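Local coordinates for periplasmic aliphatic sulphonates-binding protein (Escherichia coli, PDB 2X26), which serves as the putative periplasmic binding component of an ABC transport system for aliphatic sulfonates, at residues L74-V79 against G185-A190; L260-A265 against P275-I280. One frame throughout, in Å; residues are numbered along the deposited sequence. Where two conformers were deposited one is given.

Overall arrangement
Contact 1 comes first along the chain. It pairs strand 74-80 with strand 186-191 and closes a loop of 105 residues. That loop holds the whole of the second five-stranded sheet, which is the core of the other lobe. Contact 2 opens only afterwards, so the two follow in series and neither nest nor cross. It folds the chain after helix 255-270 back onto that helix across nine residues. Their centres lie about 14 Å apart, and they touch: the Y76 hydroxyl probably hydrogen-bonds Q261 and packs on I280. Helix 255-270 and the loop behind it are thus tied to the first sheet.

Contact 1 (L74-V79 against G185-A190)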
loop_
_atom_site.group_PDB
_atom_site.type_symbol
_atom_site.label_atom_id
_atom_site.label_comp_id
_atom_site.label_asym_id
_atom_site.label_seq_id
_atom_site.Cartn_x
_atom_site.Cartn_y
_atom_site.Cartn_z
ATOM N N LEU A 74 5.288 14.646 2.239
ATOM C CA LEU A 74 4.082 13.821 2.458
ATOM C C LEU A 74 4.194 13.013 3.726
ATOM O O LEU A 74 5.241 12.423 3.980
ATOM C CB LEU A 74 3.950 12.860 1.319
ATOM C CG LEU A 74 4.003 13.551 -0.018
ATOM C CD1 LEU A 74 3.937 12.444 -1.093
ATOM C CD2 LEU A 74 2.833 14.543 -0.171
ATOM N N VAL A 75 3.141 12.980 4.531
ATOM C CA VAL A 75 3.225 12.376 5.863
ATOM C C VAL A 75 2.472 11.068 5.871
ATOM O O VAL A 75 1.438 10.932 5.165
ATOM C CB VAL A 75 2.668 13.302 6.949
ATOM C CG1 VAL A 75 3.562 14.530 7.081
ATOM C CG2 VAL A 75 1.225 13.729 6.696
ATOM N N TYR A 76 2.971 10.118 6.680
ATOM C CA TYR A 76 2.271 8.859 6.904
ATOM C C TYR A 76 1.180 9.107 7.941
ATOM O O TYR A 76 1.478 9.428 9.103
ATOM C CB TYR A 76 3.242 7.820 7.456
ATOM C CG TYR A 76 4.427 7.502 6.574
ATOM C CD1 TYR A 76 4.356 6.480 5.597
ATOM C CD2 TYR A 76 5.617 8.154 6.740
ATOM C CE1 TYR A 76 5.465 6.164 4.783
ATOM C CE2 TYR A 76 6.743 7.866 5.936
ATOM C CZ TYR A 76 6.654 6.867 4.957
ATOM O OH TYR A 76 7.753 6.553 4.170
ATOM N N VAL A 77 -0.065 8.986 7.526
ATOM C CA VAL A 77 -1.182 9.198 8.426
ATOM C C VAL A 77 -1.706 7.887 9.050
ATOM O O VAL A 77 -2.364 7.931 10.091
ATOM C CB VAL A 77 -2.373 10.010 7.808
ATOM C CG1 VAL A 77 -2.022 11.535 7.635
ATOM C CG2 VAL A 77 -2.921 9.343 6.511
ATOM N N GLY A 78 -1.438 6.743 8.423
ATOM C CA GLY A 78 -1.982 5.466 8.914
ATOM C C GLY A 78 -1.208 4.320 8.318
ATOM O O GLY A 78 -0.655 4.433 7.226
ATOM N N VAL A 79 -1.238 3.178 8.996
ATOM C CA VAL A 79 -0.551 1.964 8.473
ATOM C C VAL A 79 -1.454 0.731 8.670
ATOM O O VAL A 79 -2.243 0.632 9.634
ATOM C CB VAL A 79 0.843 1.736 9.167
ATOM C CG1 VAL A 79 0.685 1.555 10.721
ATOM C CG2 VAL A 79 1.621 0.561 8.521
ATOM N N GLY A 185 4.244 -3.094 6.317
ATOM C CA GLY A 185 2.808 -2.806 6.199
ATOM C C GLY A 185 2.568 -1.847 5.017
ATOM O O GLY A 185 3.511 -1.464 4.346
ATOM N N SER A 186 1.309 -1.510 4.733
ATOM C CA SER A 186 1.052 -0.517 3.675
ATOM C C SER A 186 0.540 0.734 4.321
ATOM O O SER A 186 0.131 0.736 5.503
ATOM C CB SER A 186 0.042 -1.016 2.647
ATOM O OG SER A 186 -1.126 -1.512 3.292
ATOM N N PHE A 187 0.571 1.823 3.579
ATOM C CA PHE A 187 0.353 3.138 4.212
ATOM C C PHE A 187 -0.732 3.999 3.598
ATOM O O PHE A 187 -1.151 3.785 2.442
ATOM C CB PHE A 187 1.628 3.957 4.164
ATOM C CG PHE A 187 2.726 3.414 5.033
ATOM C CD1 PHE A 187 2.683 3.562 6.434
ATOM C CD2 PHE A 187 3.779 2.752 4.448
ATOM C CE1 PHE A 187 3.756 3.099 7.258
ATOM C CE2 PHE A 187 4.859 2.230 5.247
ATOM C CZ PHE A 187 4.841 2.403 6.661
ATOM N N TYR A 188 -1.221 4.941 4.405
ATOM C CA TYR A 188 -2.068 6.022 3.918
ATOM C C TYR A 188 -1.242 7.263 4.108
ATOM O O TYR A 188 -0.613 7.408 5.152
ATOM C CB TYR A 188 -3.343 6.119 4.737
ATOM C CG TYR A 188 -4.196 4.924 4.461
ATOM C CD1 TYR A 188 -3.989 3.732 5.160
ATOM C CD2 TYR A 188 -5.151 4.972 3.449
ATOM C CE1 TYR A 188 -4.775 2.616 4.863
ATOM C CE2 TYR A 188 -5.943 3.863 3.148
ATOM C CZ TYR A 188 -5.729 2.687 3.865
ATOM O OH TYR A 188 -6.496 1.577 3.562
ATOM N N LEU A 189 -1.193 8.093 3.057
ATOM C CA LEU A 189 -0.445 9.346 3.095
ATOM C C LEU A 189 -1.300 10.558 2.755
ATOM O O LEU A 189 -2.286 10.473 2.004
ATOM C CB LEU A 189 0.764 9.270 2.139
ATOM C CG LEU A 189 1.834 8.226 2.623
ATOM C CD1 LEU A 189 1.598 6.963 1.822
ATOM C CD2 LEU A 189 3.214 8.779 2.466
ATOM N N ALA A 190 -0.892 11.706 3.297
ATOM C CA ALA A 190 -1.514 12.983 2.973
ATOM C C ALA A 190 -0.474 14.061 2.986
ATOM O O ALA A 190 0.584 13.855 3.509
ATOM C CB ALA A 190 -2.585 13.325 4.004
#
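Strands 74-80 and 186-191 form the antiparallel margin of a five-stranded mixed sheet, with 74-80 as one of its two edge strands within the chain. V75 and A190 make a hydrogen-bonded pair. V75 N to A190 O is 2.9 Å and runs nearly straight, at 171°. A190 N to V75 O is 3.1 Å. The next pair, Y76 and L189, is not hydrogen-bonded. A classic beta bulge then shifts the register by one: V77 and G78 both face Y188. The Y188 carbonyl oxygen takes V77 N at 2.9 Å and, more weakly, G78 N at 3.4 Å. Y188 N returns a bond to G78 O, which lies in the plane of the Y188 ring, at its edge. This mixed sheet is the core of one lobe of a periplasmic binding protein, and strand 186-191 is where the chain re-enters it from the other lobe. On one face of the sheet stand Y76, L189, F187 and V79. The edge of Y76 points at the face of F187, with centroids 4.6 Å apart and planes at 59°. Y76 CD1 does the touching, above the F187 ring and offset toward its rim. L189 CD2 sits over one face of the Y76 ring, 4.0 Å from Y76 CD1. V79 lies alongside F187 and points the same way. V79 CG2, anti to the backbone N, reaches F187 CE1 at 3.5 Å. V257 of helix 255-270 touches both V79 and F187. At the bulge V77 CG2 packs on Y188 CB; the Y188 hydroxyl is hydrogen-bonded to E80.

Contact 2 (L260-A265 against P275-I280); sequences LQQQTA and PKKVDI
Q262 reaches from helix 255-270 to the returning loop 275-280 and holds two backbone groups of the loop with one amide. Its CB leads to a CG set anti to the backbone N (chi1 -173°). The bend at chi2 (61°) carries the amide up to the loop backbone. Q262 CD lies 3.9 Å from I280 CG1, and Q262 and I280 run antiparallel alongside each other. Q262 OE1 accepts I280 N at 2.8 Å, with an N-H...O angle of 159° and the donor tilted slightly from the amide carbonyl plane. A water also donates to OE1 and to D279 OD1, so it bridges the two side chains. Q262 NE2 gives a hydrogen to V278 O at 2.9 Å, with that oxygen close to the amide plane of Q262. NE2 has a second acceptor in D266 OD1, which also forms a salt bridge with K277 NZ. Beside this polar grip, I280 packs its branches on the helix. I280 CG2 meets Q261 CG at 3.7 Å, where the Q261 and I280 side chains lie roughly perpendicular. I280 CG1 lies 4.1 Å from A265 CB. Another water joins A265 O to K276 O, donating to both. Q261 NE2 is bound to D61 O, and V278 packs on A69, so helix and loop both lie against the region of helix 62-69. Q262 has both ends of its amide in use: the oxygen answers the I280 N-H, and the nitrogen serves the V278 carbonyl and the D266 carboxylate. This pairing fixes which way round the amide sits and limits its rotation.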
loop_
_atom_site.group_PDB
_atom_site.type_symbol
_atom_site.label_atom_id
_atom_site.label_comp_id
_atom_site.label_asym_id
_atom_site.label_seq_id
_atom_site.Cartn_x
_atom_site.Cartn_y
_atom_site.Cartn_z
ATOM N N LEU A 260 11.002 0.052 11.243
ATOM C CA LEU A 260 11.072 -0.895 10.081
ATOM C C LEU A 260 11.117 -0.127 8.780
ATOM O O LEU A 260 11.850 -0.498 7.853
ATOM C CB LEU A 260 9.914 -1.905 10.025
ATOM C CG LEU A 260 9.852 -2.827 11.233
ATOM C CD1 LEU A 260 8.448 -3.436 11.359
ATOM C CD2 LEU A 260 10.944 -3.915 11.094
ATOM N N GLN A 261 10.322 0.943 8.699
ATOM C CA GLN A 261 10.298 1.743 7.442
ATOM C C GLN A 261 11.660 2.424 7.288
ATOM O O GLN A 261 12.169 2.553 6.158
ATOM C CB GLN A 261 9.136 2.748 7.434
ATOM C CG GLN A 261 8.989 3.600 6.179
ATOM C CD GLN A 261 8.525 2.848 4.973
ATOM O OE1 GLN A 261 8.483 1.616 4.937
ATOM N NE2 GLN A 261 8.095 3.597 3.990
ATOM N N GLN A 262 12.270 2.827 8.414
ATOM C CA GLN A 262 13.600 3.484 8.319
ATOM C C GLN A 262 14.626 2.506 7.772
ATOM O O GLN A 262 15.449 2.887 6.904
ATOM C CB GLN A 262 14.067 4.051 9.669
ATOM C CG GLN A 262 15.376 4.902 9.572
ATOM C CD GLN A 262 15.199 6.106 8.678
ATOM O OE1 GLN A 262 14.431 7.016 9.009
ATOM N NE2 GLN A 262 15.904 6.133 7.533
ATOM N N GLN A 263 14.568 1.251 8.250
ATOM C CA GLN A 263 15.472 0.197 7.778
ATOM C C GLN A 263 15.378 0.068 6.244
ATOM O O GLN A 263 16.395 -0.013 5.530
ATOM C CB GLN A 263 15.142 -1.162 8.450
ATOM C CG GLN A 263 15.773 -1.448 9.837
ATOM C CD GLN A 263 15.022 -2.550 10.615
ATOM O OE1 GLN A 263 14.588 -3.556 10.049
ATOM N NE2 GLN A 263 14.855 -2.341 11.913
ATOM N N THR A 264 14.148 0.023 5.726
ATOM C CA THR A 264 13.966 -0.124 4.278
ATOM C C THR A 264 14.494 1.109 3.518
ATOM O O THR A 264 15.117 1.002 2.437
ATOM C CB THR A 264 12.483 -0.362 3.927
ATOM O OG1 THR A 264 12.035 -1.534 4.647
ATOM C CG2 THR A 264 12.319 -0.592 2.402
ATOM N N ALA A 265 14.234 2.292 4.068
ATOM C CA ALA A 265 14.772 3.512 3.441
ATOM C C ALA A 265 16.291 3.449 3.405
ATOM O O ALA A 265 16.900 3.750 2.370
ATOM C CB ALA A 265 14.303 4.763 4.138
ATOM N N PRO A 275 18.348 8.730 -3.908
ATOM C CA PRO A 275 19.572 9.510 -3.855
ATOM C C PRO A 275 19.945 10.004 -2.454
ATOM O O PRO A 275 21.065 10.511 -2.259
ATOM C CB PRO A 275 19.245 10.729 -4.752
ATOM C CG PRO A 275 17.788 10.898 -4.661
ATOM C CD PRO A 275 17.221 9.509 -4.489
ATOM N N LYS A 276 19.010 9.904 -1.508
ATOM C CA LYS A 276 19.171 10.502 -0.170
ATOM C C LYS A 276 18.723 9.557 0.922
ATOM O O LYS A 276 17.823 8.748 0.732
ATOM C CB LYS A 276 18.372 11.824 -0.035
ATOM C CG LYS A 276 19.025 13.038 -0.718
ATOM C CD LYS A 276 18.468 14.408 -0.219
ATOM C CE LYS A 276 18.757 15.524 -1.239
ATOM N NZ LYS A 276 20.189 15.920 -1.311
ATOM N N LYS A 277 19.362 9.666 2.080
ATOM C CA LYS A 277 18.848 9.034 3.284
ATOM C C LYS A 277 17.624 9.862 3.669
ATOM O O LYS A 277 17.575 11.062 3.396
ATOM C CB LYS A 277 19.931 9.013 4.379
ATOM C CG LYS A 277 19.904 7.766 5.257
ATOM C CD LYS A 277 20.931 7.850 6.365
ATOM C CE LYS A 277 20.783 6.691 7.375
ATOM N NZ LYS A 277 19.493 6.685 8.169
ATOM N N VAL A 278 16.591 9.240 4.194
ATOM C CA VAL A 278 15.406 10.009 4.593
ATOM C C VAL A 278 15.277 9.904 6.123
ATOM O O VAL A 278 15.705 8.921 6.707
ATOM C CB VAL A 278 14.108 9.479 3.897
ATOM C CG1 VAL A 278 12.846 10.335 4.252
ATOM C CG2 VAL A 278 14.294 9.441 2.405
ATOM N N ASP A 279 14.690 10.902 6.762
ATOM C CA ASP A 279 14.368 10.792 8.174
ATOM C C ASP A 279 12.896 10.356 8.264
ATOM O O ASP A 279 12.006 11.210 8.323
ATOM C CB ASP A 279 14.546 12.163 8.849
ATOM C CG ASP A 279 14.315 12.113 10.362
ATOM O OD1 ASP A 279 13.947 11.033 10.889
ATOM O OD2 ASP A 279 14.516 13.153 11.031
ATOM N N ILE A 280 12.617 9.049 8.261
ATOM C CA ILE A 280 11.221 8.611 8.184
ATOM C C ILE A 280 10.371 9.162 9.338
ATOM O O ILE A 280 9.209 9.537 9.125
ATOM C CB ILE A 280 11.086 7.043 8.160
ATOM C CG1 ILE A 280 11.723 6.494 6.876
ATOM C CG2 ILE A 280 9.576 6.555 8.390
ATOM C CD1 ILE A 280 11.019 7.004 5.633
HETATM O O HOH W 1 13.773 8.088 11.423
HETATM O O HOH W 2 16.406 6.773 1.866
#